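Local coordinates for variable region-containing chitin-binding protein 3 (Branchiostoma floridae, PDB 2FBO) that serves as an immune-type receptor of amphioxus that probably binds chitin, this piece of it being the two tandem V-type immunoglobulin domains, at residues 14-19 and 127-132; 20-25 and 123-128; 33-38 and 107-112; 138-143 and 230-235. All coordinates share one frame; numbering follows the deposited sequence.

Contact 1: residues 14-19 and 127-132; sequences VHAGGT and LKVTGH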
loop_
_atom_site.group_PDB
_atom_site.type_symbol
_atom_site.label_atom_id
_atom_site.label_comp_id
_atom_site.label_asym_id
_atom_site.label_seq_id
_atom_site.Cartn_x
_atom_site.Cartn_y
_atom_site.Cartn_z
ATOM N N VAL A 14 -18.035 10.525 -5.739
ATOM C CA VAL A 14 -19.340 9.911 -5.958
ATOM C C VAL A 14 -20.410 10.551 -5.078
ATOM O O VAL A 14 -20.167 10.863 -3.916
ATOM C CB VAL A 14 -19.291 8.395 -5.651
ATOM C CG1 VAL A 14 -18.863 8.170 -4.201
ATOM C CG2 VAL A 14 -20.649 7.764 -5.916
ATOM N N HIS A 15 -21.598 10.755 -5.640
ATOM C CA HIS A 15 -22.691 11.343 -4.878
ATOM C C HIS A 15 -23.220 10.305 -3.904
ATOM O O HIS A 15 -23.221 9.117 -4.206
ATOM C CB HIS A 15 -23.828 11.783 -5.807
ATOM C CG HIS A 15 -23.535 13.031 -6.579
ATOM N ND1 HIS A 15 -22.474 13.136 -7.452
ATOM C CD2 HIS A 15 -24.168 14.228 -6.608
ATOM C CE1 HIS A 15 -22.466 14.344 -7.987
ATOM N NE2 HIS A 15 -23.483 15.027 -7.492
ATOM N N ALA A 16 -23.665 10.755 -2.738
ATOM C CA ALA A 16 -24.213 9.844 -1.742
ATOM C C ALA A 16 -25.371 9.087 -2.382
ATOM O O ALA A 16 -26.139 9.655 -3.158
ATOM C CB ALA A 16 -24.702 10.620 -0.530
ATOM N N GLY A 17 -25.485 7.803 -2.067
ATOM C CA GLY A 17 -26.552 7.004 -2.635
ATOM C C GLY A 17 -26.141 6.348 -3.936
ATOM O O GLY A 17 -26.763 5.381 -4.366
ATOM N N GLY A 18 -25.084 6.862 -4.562
ATOM C CA GLY A 18 -24.624 6.296 -5.816
ATOM C C GLY A 18 -23.669 5.126 -5.652
ATOM O O GLY A 18 -23.481 4.623 -4.549
ATOM N N THR A 19 -23.076 4.689 -6.758
ATOM C CA THR A 19 -22.123 3.582 -6.751
ATOM C C THR A 19 -20.785 4.094 -7.278
ATOM O O THR A 19 -20.746 4.928 -8.185
ATOM C CB THR A 19 -22.621 2.411 -7.628
ATOM O OG1 THR A 19 -23.763 1.806 -7.008
ATOM C CG2 THR A 19 -21.531 1.362 -7.797
ATOM N N LEU A 127 -11.790 7.892 -1.447
ATOM C CA LEU A 127 -13.180 7.854 -1.877
ATOM C C LEU A 127 -13.794 9.140 -1.341
ATOM O O LEU A 127 -13.923 9.328 -0.131
ATOM C CB LEU A 127 -13.902 6.629 -1.291
ATOM C CG LEU A 127 -15.296 6.280 -1.843
ATOM C CD1 LEU A 127 -15.687 4.876 -1.384
ATOM C CD2 LEU A 127 -16.324 7.289 -1.376
ATOM N N LYS A 128 -14.151 10.031 -2.258
ATOM C CA LYS A 128 -14.732 11.319 -1.906
ATOM C C LYS A 128 -16.232 11.321 -2.154
ATOM O O LYS A 128 -16.679 11.115 -3.278
ATOM C CB LYS A 128 -14.084 12.419 -2.751
ATOM C CG LYS A 128 -13.401 13.518 -1.954
ATOM C CD LYS A 128 -12.680 14.491 -2.879
ATOM C CE LYS A 128 -13.629 15.131 -3.888
ATOM N NZ LYS A 128 -14.587 16.081 -3.251
ATOM N N VAL A 129 -17.003 11.540 -1.100
ATOM C CA VAL A 129 -18.451 11.586 -1.235
ATOM C C VAL A 129 -18.806 13.051 -1.412
ATOM O O VAL A 129 -18.638 13.854 -0.496
ATOM C CB VAL A 129 -19.158 11.035 0.009
ATOM C CG1 VAL A 129 -20.667 11.220 -0.128
ATOM C CG2 VAL A 129 -18.825 9.546 0.172
ATOM N N THR A 130 -19.280 13.384 -2.605
ATOM C CA THR A 130 -19.646 14.756 -2.944
ATOM C C THR A 130 -20.330 15.488 -1.795
ATOM O O THR A 130 -21.341 15.029 -1.266
ATOM C CB THR A 130 -20.572 14.785 -4.175
ATOM O OG1 THR A 130 -19.932 14.118 -5.270
ATOM C CG2 THR A 130 -20.877 16.225 -4.585
ATOM N N GLY A 131 -19.754 16.620 -1.401
ATOM C CA GLY A 131 -20.333 17.420 -0.335
ATOM C C GLY A 131 -20.043 17.007 1.098
ATOM O O GLY A 131 -20.534 17.649 2.025
ATOM N N HIS A 132 -19.252 15.957 1.296
ATOM C CA HIS A 132 -18.944 15.494 2.649
ATOM C C HIS A 132 -17.454 15.293 2.915
ATOM O O HIS A 132 -16.943 15.660 3.978
ATOM C CB HIS A 132 -19.663 14.172 2.940
ATOM C CG HIS A 132 -21.156 14.272 2.936
ATOM N ND1 HIS A 132 -21.899 14.341 1.775
ATOM C CD2 HIS A 132 -22.048 14.306 3.954
ATOM C CE1 HIS A 132 -23.182 14.413 2.079
ATOM N NE2 HIS A 132 -23.300 14.393 3.396
HETATM O O HOH W 1 -23.322 13.479 -2.105
#
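Val-14 and Thr-130 bury the most surface in this contact, where the end of strand 11-14 runs parallel to the end of strand 120-129, a pairing characteristic of V-set immunoglobulin domains. Val-14 is gripped at both backbone polar atoms: its N donates to Lys-128 O (2.9 Å), and its O accepts from Thr-130 N (3.0 Å). Its side chain has CG1 between the backbone N and the carbonyl carbon (chi1 59°), and this turns the methyl onto Leu-127 CD2 at 3.9 Å. Thr-130 CB stands over one face of the His-15 ring, 4.1 Å from its centroid and 8° off its normal, a CH-pi contact, while Thr-130 OG1 hydrogen-bonds to the carboxylate of Glu-13. Replacing Thr-130 by an alanine would probably leave that Glu-13 oxygen without its hydroxyl mate and strip part of the cover from the imidazole. Further along, Ala-16 CB lies 4.1 Å from Val-129 CG1, and a water spans the widening gap, accepting from Ala-16 N (2.8 Å) and donating to Thr-130 O (2.7 Å). Direct main-chain pairing thus gives way to a water bridge as the strands part, with apolar side chains covering the paired stretch on the Val-14 side.

Contact 2: residues 20-25 and 123-128; sequences VELPCS and KSVVLK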
loop_
_atom_site.group_PDB
_atom_site.type_symbol
_atom_site.label_atom_id
_atom_site.label_comp_id
_atom_site.label_asym_id
_atom_site.label_seq_id
_atom_site.Cartn_x
_atom_site.Cartn_y
_atom_site.Cartn_z
ATOM N N VAL A 20 -19.689 3.606 -6.708
ATOM C CA VAL A 20 -18.366 4.054 -7.126
ATOM C C VAL A 20 -17.402 2.889 -7.333
ATOM O O VAL A 20 -17.571 1.807 -6.756
ATOM C CB VAL A 20 -17.756 5.020 -6.069
ATOM C CG1 VAL A 20 -17.416 4.252 -4.796
ATOM C CG2 VAL A 20 -16.502 5.694 -6.619
ATOM N N GLU A 21 -16.393 3.110 -8.166
ATOM C CA GLU A 21 -15.390 2.089 -8.417
ATOM C C GLU A 21 -13.995 2.656 -8.174
ATOM O O GLU A 21 -13.643 3.726 -8.685
ATOM C CB GLU A 21 -15.527 1.543 -9.844
ATOM C CG GLU A 21 -16.732 0.610 -10.004
ATOM C CD GLU A 21 -16.882 0.038 -11.399
ATOM O OE1 GLU A 21 -15.879 -0.446 -11.968
ATOM O OE2 GLU A 21 -18.017 0.059 -11.919
ATOM N N LEU A 22 -13.223 1.951 -7.351
ATOM C CA LEU A 22 -11.858 2.359 -7.026
ATOM C C LEU A 22 -10.942 1.399 -7.775
ATOM O O LEU A 22 -10.819 0.235 -7.412
ATOM C CB LEU A 22 -11.613 2.258 -5.513
ATOM C CG LEU A 22 -12.642 2.894 -4.564
ATOM C CD1 LEU A 22 -12.071 2.876 -3.144
ATOM C CD2 LEU A 22 -12.963 4.324 -4.982
ATOM N N PRO A 23 -10.285 1.882 -8.841
ATOM C CA PRO A 23 -9.385 1.064 -9.661
ATOM C C PRO A 23 -8.174 0.496 -8.947
ATOM O O PRO A 23 -7.615 1.126 -8.050
ATOM C CB PRO A 23 -8.977 2.020 -10.790
ATOM C CG PRO A 23 -10.117 2.998 -10.856
ATOM C CD PRO A 23 -10.380 3.244 -9.388
ATOM N N CYS A 24 -7.785 -0.708 -9.361
ATOM C CA CYS A 24 -6.615 -1.387 -8.824
ATOM C C CYS A 24 -6.187 -2.481 -9.786
ATOM O O CYS A 24 -7.029 -3.179 -10.357
ATOM C CB CYS A 24 -6.902 -2.036 -7.467
ATOM S SG CYS A 24 -5.402 -2.751 -6.709
ATOM N N SER A 25 -4.877 -2.624 -9.947
ATOM C CA SER A 25 -4.296 -3.649 -10.802
ATOM C C SER A 25 -3.036 -4.114 -10.090
ATOM O O SER A 25 -2.541 -3.437 -9.185
ATOM C CB SER A 25 -3.932 -3.069 -12.174
ATOM O OG SER A 25 -2.883 -2.119 -12.063
ATOM N N LYS A 123 -1.564 0.098 -2.301
ATOM C CA LYS A 123 -1.643 1.514 -2.617
ATOM C C LYS A 123 -3.037 1.952 -2.222
ATOM O O LYS A 123 -3.956 1.122 -2.181
ATOM C CB LYS A 123 -1.392 1.754 -4.107
ATOM C CG LYS A 123 0.094 1.812 -4.448
ATOM C CD LYS A 123 0.327 2.168 -5.898
ATOM C CE LYS A 123 1.810 2.390 -6.186
ATOM N NZ LYS A 123 2.649 1.205 -5.847
ATOM N N SER A 124 -3.198 3.238 -1.924
ATOM C CA SER A 124 -4.488 3.756 -1.499
ATOM C C SER A 124 -5.198 4.637 -2.521
ATOM O O SER A 124 -4.581 5.238 -3.406
ATOM C CB SER A 124 -4.341 4.538 -0.192
ATOM O OG SER A 124 -3.784 5.825 -0.415
ATOM N N VAL A 125 -6.514 4.702 -2.380
ATOM C CA VAL A 125 -7.351 5.519 -3.250
ATOM C C VAL A 125 -8.332 6.224 -2.326
ATOM O O VAL A 125 -8.919 5.594 -1.442
ATOM C CB VAL A 125 -8.133 4.654 -4.264
ATOM C CG1 VAL A 125 -8.965 5.544 -5.170
ATOM C CG2 VAL A 125 -7.167 3.818 -5.089
ATOM N N VAL A 126 -8.489 7.531 -2.498
ATOM C CA VAL A 126 -9.414 8.272 -1.653
ATOM C C VAL A 126 -10.805 8.253 -2.264
ATOM O O VAL A 126 -10.973 8.530 -3.459
ATOM C CB VAL A 126 -8.957 9.737 -1.463
ATOM C CG1 VAL A 126 -10.027 10.539 -0.745
ATOM C CG2 VAL A 126 -7.663 9.764 -0.656
ATOM N N LEU A 127 -11.790 7.892 -1.447
ATOM C CA LEU A 127 -13.180 7.854 -1.877
ATOM C C LEU A 127 -13.794 9.140 -1.341
ATOM O O LEU A 127 -13.923 9.328 -0.131
ATOM C CB LEU A 127 -13.902 6.629 -1.291
ATOM C CG LEU A 127 -15.296 6.280 -1.843
ATOM C CD1 LEU A 127 -15.687 4.876 -1.384
ATOM C CD2 LEU A 127 -16.324 7.289 -1.376
ATOM N N LYS A 128 -14.151 10.031 -2.258
ATOM C CA LYS A 128 -14.732 11.319 -1.906
ATOM C C LYS A 128 -16.232 11.321 -2.154
ATOM O O LYS A 128 -16.679 11.115 -3.278
ATOM C CB LYS A 128 -14.084 12.419 -2.751
ATOM C CG LYS A 128 -13.401 13.518 -1.954
ATOM C CD LYS A 128 -12.680 14.491 -2.879
ATOM C CE LYS A 128 -13.629 15.131 -3.888
ATOM N NZ LYS A 128 -14.587 16.081 -3.251
#
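Strand 20-22 and strand 123-128 run nearly antiparallel, at 163°, but their axes come no closer than 8.6 Å and no hydrogen bond joins them: they belong to the two facing sheets of a beta sandwich, and the contact is made almost wholly by side chains. The closest pair of CA atoms is Leu-22 CA and Val-125 CA, 6.7 Å apart. At one end Val-20 CG1 rests on Leu-127 CD1 (3.9 Å), with the leucine's CG just behind it, the two side chains meeting at a slant. The first torsion of Val-20 (chi1 69°) wedges CG1 between its backbone N and carbonyl carbon and so brings that branch, rather than CG2, onto the leucine. Leu-22 does double duty. Its CD2 reaches Val-125 CG1 at 4.2 Å, leucine and valine sliding past each other in opposite directions, and the same methyl lies 4.4 Å from Leu-127 CG, in the angle between the two residues. The other branch of Val-125, CG2, lies against the backbone at Pro-23 O (4.0 Å). These are greasy, interdigitating contacts of the kind that make up the core of an immunoglobulin domain. Close by, Cys-24 forms the disulfide to Cys-107 that ties the two sheets together. Leu-94 of strand 92-94 packs on both Val-20 and Leu-127, and Tyr-105 of strand 103-110 on both Leu-22 and Leu-127. The other face of strand 120-129, with Ser-124 and Val-126, is directed at the second domain: Val-126 touches Leu-239 and Ser-124 OG bonds to Asp-242.

Contact 3: residues 33-38 and 107-112; sequences QPPVIS and CQVAQW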
loop_
_atom_site.group_PDB
_atom_site.type_symbol
_atom_site.label_atom_id
_atom_site.label_comp_id
_atom_site.label_asym_id
_atom_site.label_seq_id
_atom_site.Cartn_x
_atom_site.Cartn_y
_atom_site.Cartn_z
ATOM N N GLN A 33 0.313 -19.433 -7.744
ATOM C CA GLN A 33 -0.640 -19.613 -6.656
ATOM C C GLN A 33 -1.455 -18.322 -6.560
ATOM O O GLN A 33 -0.910 -17.228 -6.688
ATOM C CB GLN A 33 0.091 -19.879 -5.336
ATOM C CG GLN A 33 0.678 -21.281 -5.216
ATOM C CD GLN A 33 -0.390 -22.356 -5.132
ATOM O OE1 GLN A 33 -1.278 -22.296 -4.283
ATOM N NE2 GLN A 33 -0.306 -23.346 -6.011
ATOM N N PRO A 34 -2.773 -18.438 -6.341
ATOM C CA PRO A 34 -3.691 -17.296 -6.230
ATOM C C PRO A 34 -3.380 -16.367 -5.066
ATOM O O PRO A 34 -3.398 -16.790 -3.913
ATOM C CB PRO A 34 -5.058 -17.963 -6.051
ATOM C CG PRO A 34 -4.885 -19.299 -6.694
ATOM C CD PRO A 34 -3.512 -19.706 -6.233
ATOM N N PRO A 35 -3.094 -15.085 -5.348
ATOM C CA PRO A 35 -2.804 -14.190 -4.226
ATOM C C PRO A 35 -4.103 -13.790 -3.532
ATOM O O PRO A 35 -5.193 -14.038 -4.055
ATOM C CB PRO A 35 -2.121 -13.006 -4.904
ATOM C CG PRO A 35 -2.845 -12.921 -6.213
ATOM C CD PRO A 35 -2.960 -14.383 -6.639
ATOM N N VAL A 36 -3.989 -13.191 -2.352
ATOM C CA VAL A 36 -5.168 -12.745 -1.620
ATOM C C VAL A 36 -5.350 -11.242 -1.820
ATOM O O VAL A 36 -4.440 -10.449 -1.557
ATOM C CB VAL A 36 -5.047 -13.037 -0.110
ATOM C CG1 VAL A 36 -6.255 -12.453 0.637
ATOM C CG2 VAL A 36 -4.968 -14.536 0.122
ATOM N N ILE A 37 -6.523 -10.860 -2.312
ATOM C CA ILE A 37 -6.842 -9.458 -2.540
ATOM C C ILE A 37 -7.539 -8.938 -1.294
ATOM O O ILE A 37 -8.484 -9.560 -0.806
ATOM C CB ILE A 37 -7.812 -9.276 -3.737
ATOM C CG1 ILE A 37 -7.067 -9.437 -5.066
ATOM C CG2 ILE A 37 -8.464 -7.894 -3.668
ATOM C CD1 ILE A 37 -6.480 -10.818 -5.291
ATOM N N SER A 38 -7.066 -7.815 -0.764
ATOM C CA SER A 38 -7.679 -7.226 0.420
ATOM C C SER A 38 -7.924 -5.735 0.218
ATOM O O SER A 38 -7.009 -5.008 -0.174
ATOM C CB SER A 38 -6.775 -7.393 1.653
ATOM O OG SER A 38 -6.686 -8.734 2.095
ATOM N N CYS A 107 -5.815 -0.983 -1.582
ATOM C CA CYS A 107 -5.899 -2.182 -2.397
ATOM C C CYS A 107 -4.615 -2.921 -2.086
ATOM O O CYS A 107 -3.532 -2.488 -2.487
ATOM C CB CYS A 107 -5.935 -1.873 -3.883
ATOM S SG CYS A 107 -6.049 -3.385 -4.897
ATOM N N GLN A 108 -4.725 -4.013 -1.343
ATOM C CA GLN A 108 -3.558 -4.805 -0.987
ATOM C C GLN A 108 -3.653 -6.169 -1.646
ATOM O O GLN A 108 -4.706 -6.814 -1.624
ATOM C CB GLN A 108 -3.468 -4.987 0.532
ATOM C CG GLN A 108 -2.388 -5.972 0.988
ATOM C CD GLN A 108 -2.450 -6.255 2.480
ATOM O OE1 GLN A 108 -2.078 -5.416 3.301
ATOM N NE2 GLN A 108 -2.938 -7.443 2.839
ATOM N N VAL A 109 -2.554 -6.607 -2.243
ATOM C CA VAL A 109 -2.522 -7.921 -2.873
ATOM C C VAL A 109 -1.286 -8.627 -2.337
ATOM O O VAL A 109 -0.174 -8.110 -2.439
ATOM C CB VAL A 109 -2.439 -7.824 -4.402
ATOM C CG1 VAL A 109 -2.525 -9.226 -5.007
ATOM C CG2 VAL A 109 -3.564 -6.942 -4.936
ATOM N N ALA A 110 -1.480 -9.799 -1.746
ATOM C CA ALA A 110 -0.369 -10.542 -1.167
ATOM C C ALA A 110 -0.359 -12.013 -1.560
ATOM O O ALA A 110 -1.404 -12.669 -1.588
ATOM C CB ALA A 110 -0.416 -10.422 0.350
ATOM N N GLN A 111 0.832 -12.529 -1.846
ATOM C CA GLN A 111 0.990 -13.928 -2.213
ATOM C C GLN A 111 0.293 -14.807 -1.190
ATOM O O GLN A 111 0.188 -14.456 -0.015
ATOM C CB GLN A 111 2.470 -14.325 -2.242
ATOM C CG GLN A 111 3.247 -13.856 -3.450
ATOM C CD GLN A 111 4.688 -14.331 -3.405
ATOM O OE1 GLN A 111 5.461 -13.931 -2.528
ATOM N NE2 GLN A 111 5.055 -15.191 -4.345
ATOM N N TRP A 112 -0.166 -15.962 -1.646
ATOM C CA TRP A 112 -0.820 -16.922 -0.775
ATOM C C TRP A 112 0.256 -17.443 0.182
ATOM O O TRP A 112 1.365 -17.769 -0.243
ATOM C CB TRP A 112 -1.397 -18.050 -1.633
ATOM C CG TRP A 112 -2.175 -19.054 -0.878
ATOM C CD1 TRP A 112 -1.747 -20.279 -0.470
ATOM C CD2 TRP A 112 -3.526 -18.925 -0.422
ATOM N NE1 TRP A 112 -2.746 -20.928 0.215
ATOM C CE2 TRP A 112 -3.851 -20.119 0.260
ATOM C CE3 TRP A 112 -4.496 -17.916 -0.523
ATOM C CZ2 TRP A 112 -5.109 -20.335 0.842
ATOM C CZ3 TRP A 112 -5.748 -18.129 0.054
ATOM C CH2 TRP A 112 -6.040 -19.331 0.729
HETATM O O HOH W 2 0.413 -16.192 -4.481
HETATM O O HOH W 3 -4.168 -9.478 0.984
#
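Strands 36-41 and 103-110, the C and F strands at the centre of a V-type sheet, pair antiparallel here; the loop matching antibody CDR1 leads into strand 36-41, and strand 103-110 runs out into that matching CDR3. Val-36 and Ala-110 form one hydrogen-bonded pair (Val-36 N to Ala-110 O, 2.7 Å), Ser-38 and Gln-108 the next (Gln-108 N to Ser-38 O, 2.8 Å), with Ile-37 and Val-109 a non-hydrogen-bonded pair between them. A water on the Ser-38 side donates to Val-36 O (2.7 Å), accepts from Gln-108 NE2 and also meets Ser-38 OG, joining two groups of strand 36-41 to the Gln-108 amide. Past the strand ends, Trp-112 swings back over the partner segment: with CG anti to the backbone N (chi1 -176°), the indole slants across Val-36, CE3 lying 3.5 Å from Val-36 CG2. Pro-34 O, buried 3.3 Å from Trp-112 CB, has no polar partner in the model. A second water bridges Gln-33 O and Trp-112 N. Pro-35 and Val-109 lie side by side on the opposite face, Pro-35 CB 3.8 Å from Val-109 CG1. That face packs on Tyr-26 of strand 20-28 and Met-3 of strand 3-6. The other carries Gln-108, whose NE2 bonds to Glu-181 O in the second domain; strands 47-56 and 120-129 flank the pair.

Contact 4: residues 138-143 and 230-235; sequences VHVSTA and CELATG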
loop_
_atom_site.group_PDB
_atom_site.type_symbol
_atom_site.label_atom_id
_atom_site.label_comp_id
_atom_site.label_asym_id
_atom_site.label_seq_id
_atom_site.Cartn_x
_atom_site.Cartn_y
_atom_site.Cartn_z
ATOM N N VAL A 138 -3.271 14.204 1.103
ATOM C CA VAL A 138 -1.928 13.746 0.763
ATOM C C VAL A 138 -1.939 12.514 -0.130
ATOM O O VAL A 138 -2.789 11.632 0.011
ATOM C CB VAL A 138 -1.092 13.439 2.034
ATOM C CG1 VAL A 138 -1.664 12.233 2.769
ATOM C CG2 VAL A 138 0.369 13.200 1.651
ATOM N N HIS A 139 -0.994 12.477 -1.064
ATOM C CA HIS A 139 -0.845 11.364 -1.991
ATOM C C HIS A 139 0.644 11.108 -2.219
ATOM O O HIS A 139 1.396 12.035 -2.517
ATOM C CB HIS A 139 -1.524 11.682 -3.323
ATOM C CG HIS A 139 -1.131 10.754 -4.429
ATOM N ND1 HIS A 139 -1.385 9.400 -4.391
ATOM C CD2 HIS A 139 -0.461 10.979 -5.585
ATOM C CE1 HIS A 139 -0.888 8.829 -5.474
ATOM N NE2 HIS A 139 -0.322 9.766 -6.215
ATOM N N VAL A 140 1.062 9.854 -2.064
ATOM C CA VAL A 140 2.460 9.456 -2.249
ATOM C C VAL A 140 2.541 8.437 -3.384
ATOM O O VAL A 140 1.692 7.553 -3.489
ATOM C CB VAL A 140 3.036 8.809 -0.956
ATOM C CG1 VAL A 140 4.465 8.312 -1.196
ATOM C CG2 VAL A 140 3.013 9.817 0.187
ATOM N N SER A 141 3.554 8.558 -4.234
ATOM C CA SER A 141 3.713 7.628 -5.345
ATOM C C SER A 141 5.195 7.438 -5.647
ATOM O O SER A 141 5.797 8.228 -6.378
ATOM C CB SER A 141 2.975 8.155 -6.580
ATOM O OG SER A 141 2.811 7.135 -7.553
ATOM N N THR A 142 5.773 6.383 -5.076
ATOM C CA THR A 142 7.193 6.068 -5.231
ATOM C C THR A 142 7.513 5.148 -6.404
ATOM O O THR A 142 6.621 4.564 -7.024
ATOM C CB THR A 142 7.750 5.401 -3.953
ATOM O OG1 THR A 142 7.025 4.191 -3.692
ATOM C CG2 THR A 142 7.618 6.332 -2.756
ATOM N N ALA A 143 8.804 5.027 -6.705
ATOM C CA ALA A 143 9.250 4.162 -7.786
ATOM C C ALA A 143 8.967 2.729 -7.359
ATOM O O ALA A 143 9.078 2.393 -6.181
ATOM C CB ALA A 143 10.738 4.355 -8.036
ATOM N N CYS A 230 7.598 4.766 1.963
ATOM C CA CYS A 230 7.678 6.159 2.369
ATOM C C CYS A 230 6.271 6.573 2.741
ATOM O O CYS A 230 5.359 6.501 1.912
ATOM C CB CYS A 230 8.161 7.087 1.254
ATOM S SG CYS A 230 8.128 8.824 1.830
ATOM N N GLU A 231 6.094 6.984 3.990
ATOM C CA GLU A 231 4.798 7.435 4.464
ATOM C C GLU A 231 4.874 8.900 4.857
ATOM O O GLU A 231 5.809 9.317 5.547
ATOM C CB GLU A 231 4.344 6.641 5.689
ATOM C CG GLU A 231 3.125 7.265 6.363
ATOM C CD GLU A 231 2.777 6.627 7.685
ATOM O OE1 GLU A 231 3.629 6.648 8.602
ATOM O OE2 GLU A 231 1.647 6.108 7.812
ATOM N N LEU A 232 3.890 9.669 4.407
ATOM C CA LEU A 232 3.797 11.082 4.736
ATOM C C LEU A 232 2.493 11.254 5.502
ATOM O O LEU A 232 1.450 10.761 5.068
ATOM C CB LEU A 232 3.775 11.933 3.468
ATOM C CG LEU A 232 4.974 11.797 2.528
ATOM C CD1 LEU A 232 4.803 12.742 1.350
ATOM C CD2 LEU A 232 6.259 12.118 3.283
ATOM N N ALA A 233 2.551 11.928 6.645
ATOM C CA ALA A 233 1.357 12.149 7.453
ATOM C C ALA A 233 1.241 13.599 7.912
ATOM O O ALA A 233 2.188 14.168 8.462
ATOM C CB ALA A 233 1.362 11.221 8.659
ATOM N N THR A 234 0.070 14.188 7.683
ATOM C CA THR A 234 -0.194 15.572 8.058
ATOM C C THR A 234 -1.172 15.653 9.224
ATOM O O THR A 234 -1.570 16.744 9.631
ATOM C CB THR A 234 -0.782 16.375 6.870
ATOM O OG1 THR A 234 -1.981 15.744 6.404
ATOM C CG2 THR A 234 0.213 16.447 5.726
ATOM N N GLY A 235 -1.555 14.493 9.754
ATOM C CA GLY A 235 -2.485 14.451 10.867
ATOM C C GLY A 235 -2.817 13.033 11.294
ATOM O O GLY A 235 -2.258 12.069 10.766
HETATM O O HOH W 4 -3.545 15.301 3.579
#
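Val-140 and Leu-232 cross at a slant, and the valine's CG2 methyl does the touching: it lies 3.6 Å from both CG and CD1 of Leu-232, against the CB-CG-CD1 side of the leucine. With CG1 anti to the backbone N (chi1 176°), Val-140 turns its other branch to the leucine, while CG1 itself reaches the main chain at Cys-230 O (3.7 Å). Val-138 meets the same leucine nearer its root, CG2 to Leu-232 CB at 4.1 Å, also at a slant. No hydrogen bond joins the two segments directly. They lie in the facing sheets of the second immunoglobulin domain: strand 139-140 pairs with 160-161 in one, strand 226-233 sits within the other, and Cys-230 forms the disulfide to Cys-158 that crosses between them. Thr-142 is split by character. Its CG2 lies 4.1 Å from Cys-230 CB, whereas its hydroxyl, held between the backbone N and the carbonyl carbon (chi1 60°), bonds to Ser-244 and Thr-246 of strand 241-249. At the opposite end of the contact a water accepts from Val-138 N (2.7 Å) and lies 3.3 Å from Thr-234 OG1, linking the segments where the side chains no longer meet.

Overall arrangement
From the N terminus, residues 14-19 and then 20-25 enter contacts 1 and 2, both of which close on strand 120-129 and share Leu-127 and Lys-128; Val-14 and Val-20 touch between them. Contact 2 starts later than contact 1 and ends on the same stretch; contact 3 lies inside both loops, joining strands 36-41 and 103-110. The Cys-24 to Cys-107 disulfide links contacts 2 and 3, so edge pairing, sandwich core and central sheet of the first domain are connected in turn. Only after contact 1 has closed does contact 4 open, in series, across the core of the second domain. Its nearest atoms are about 5 Å from those of contact 2.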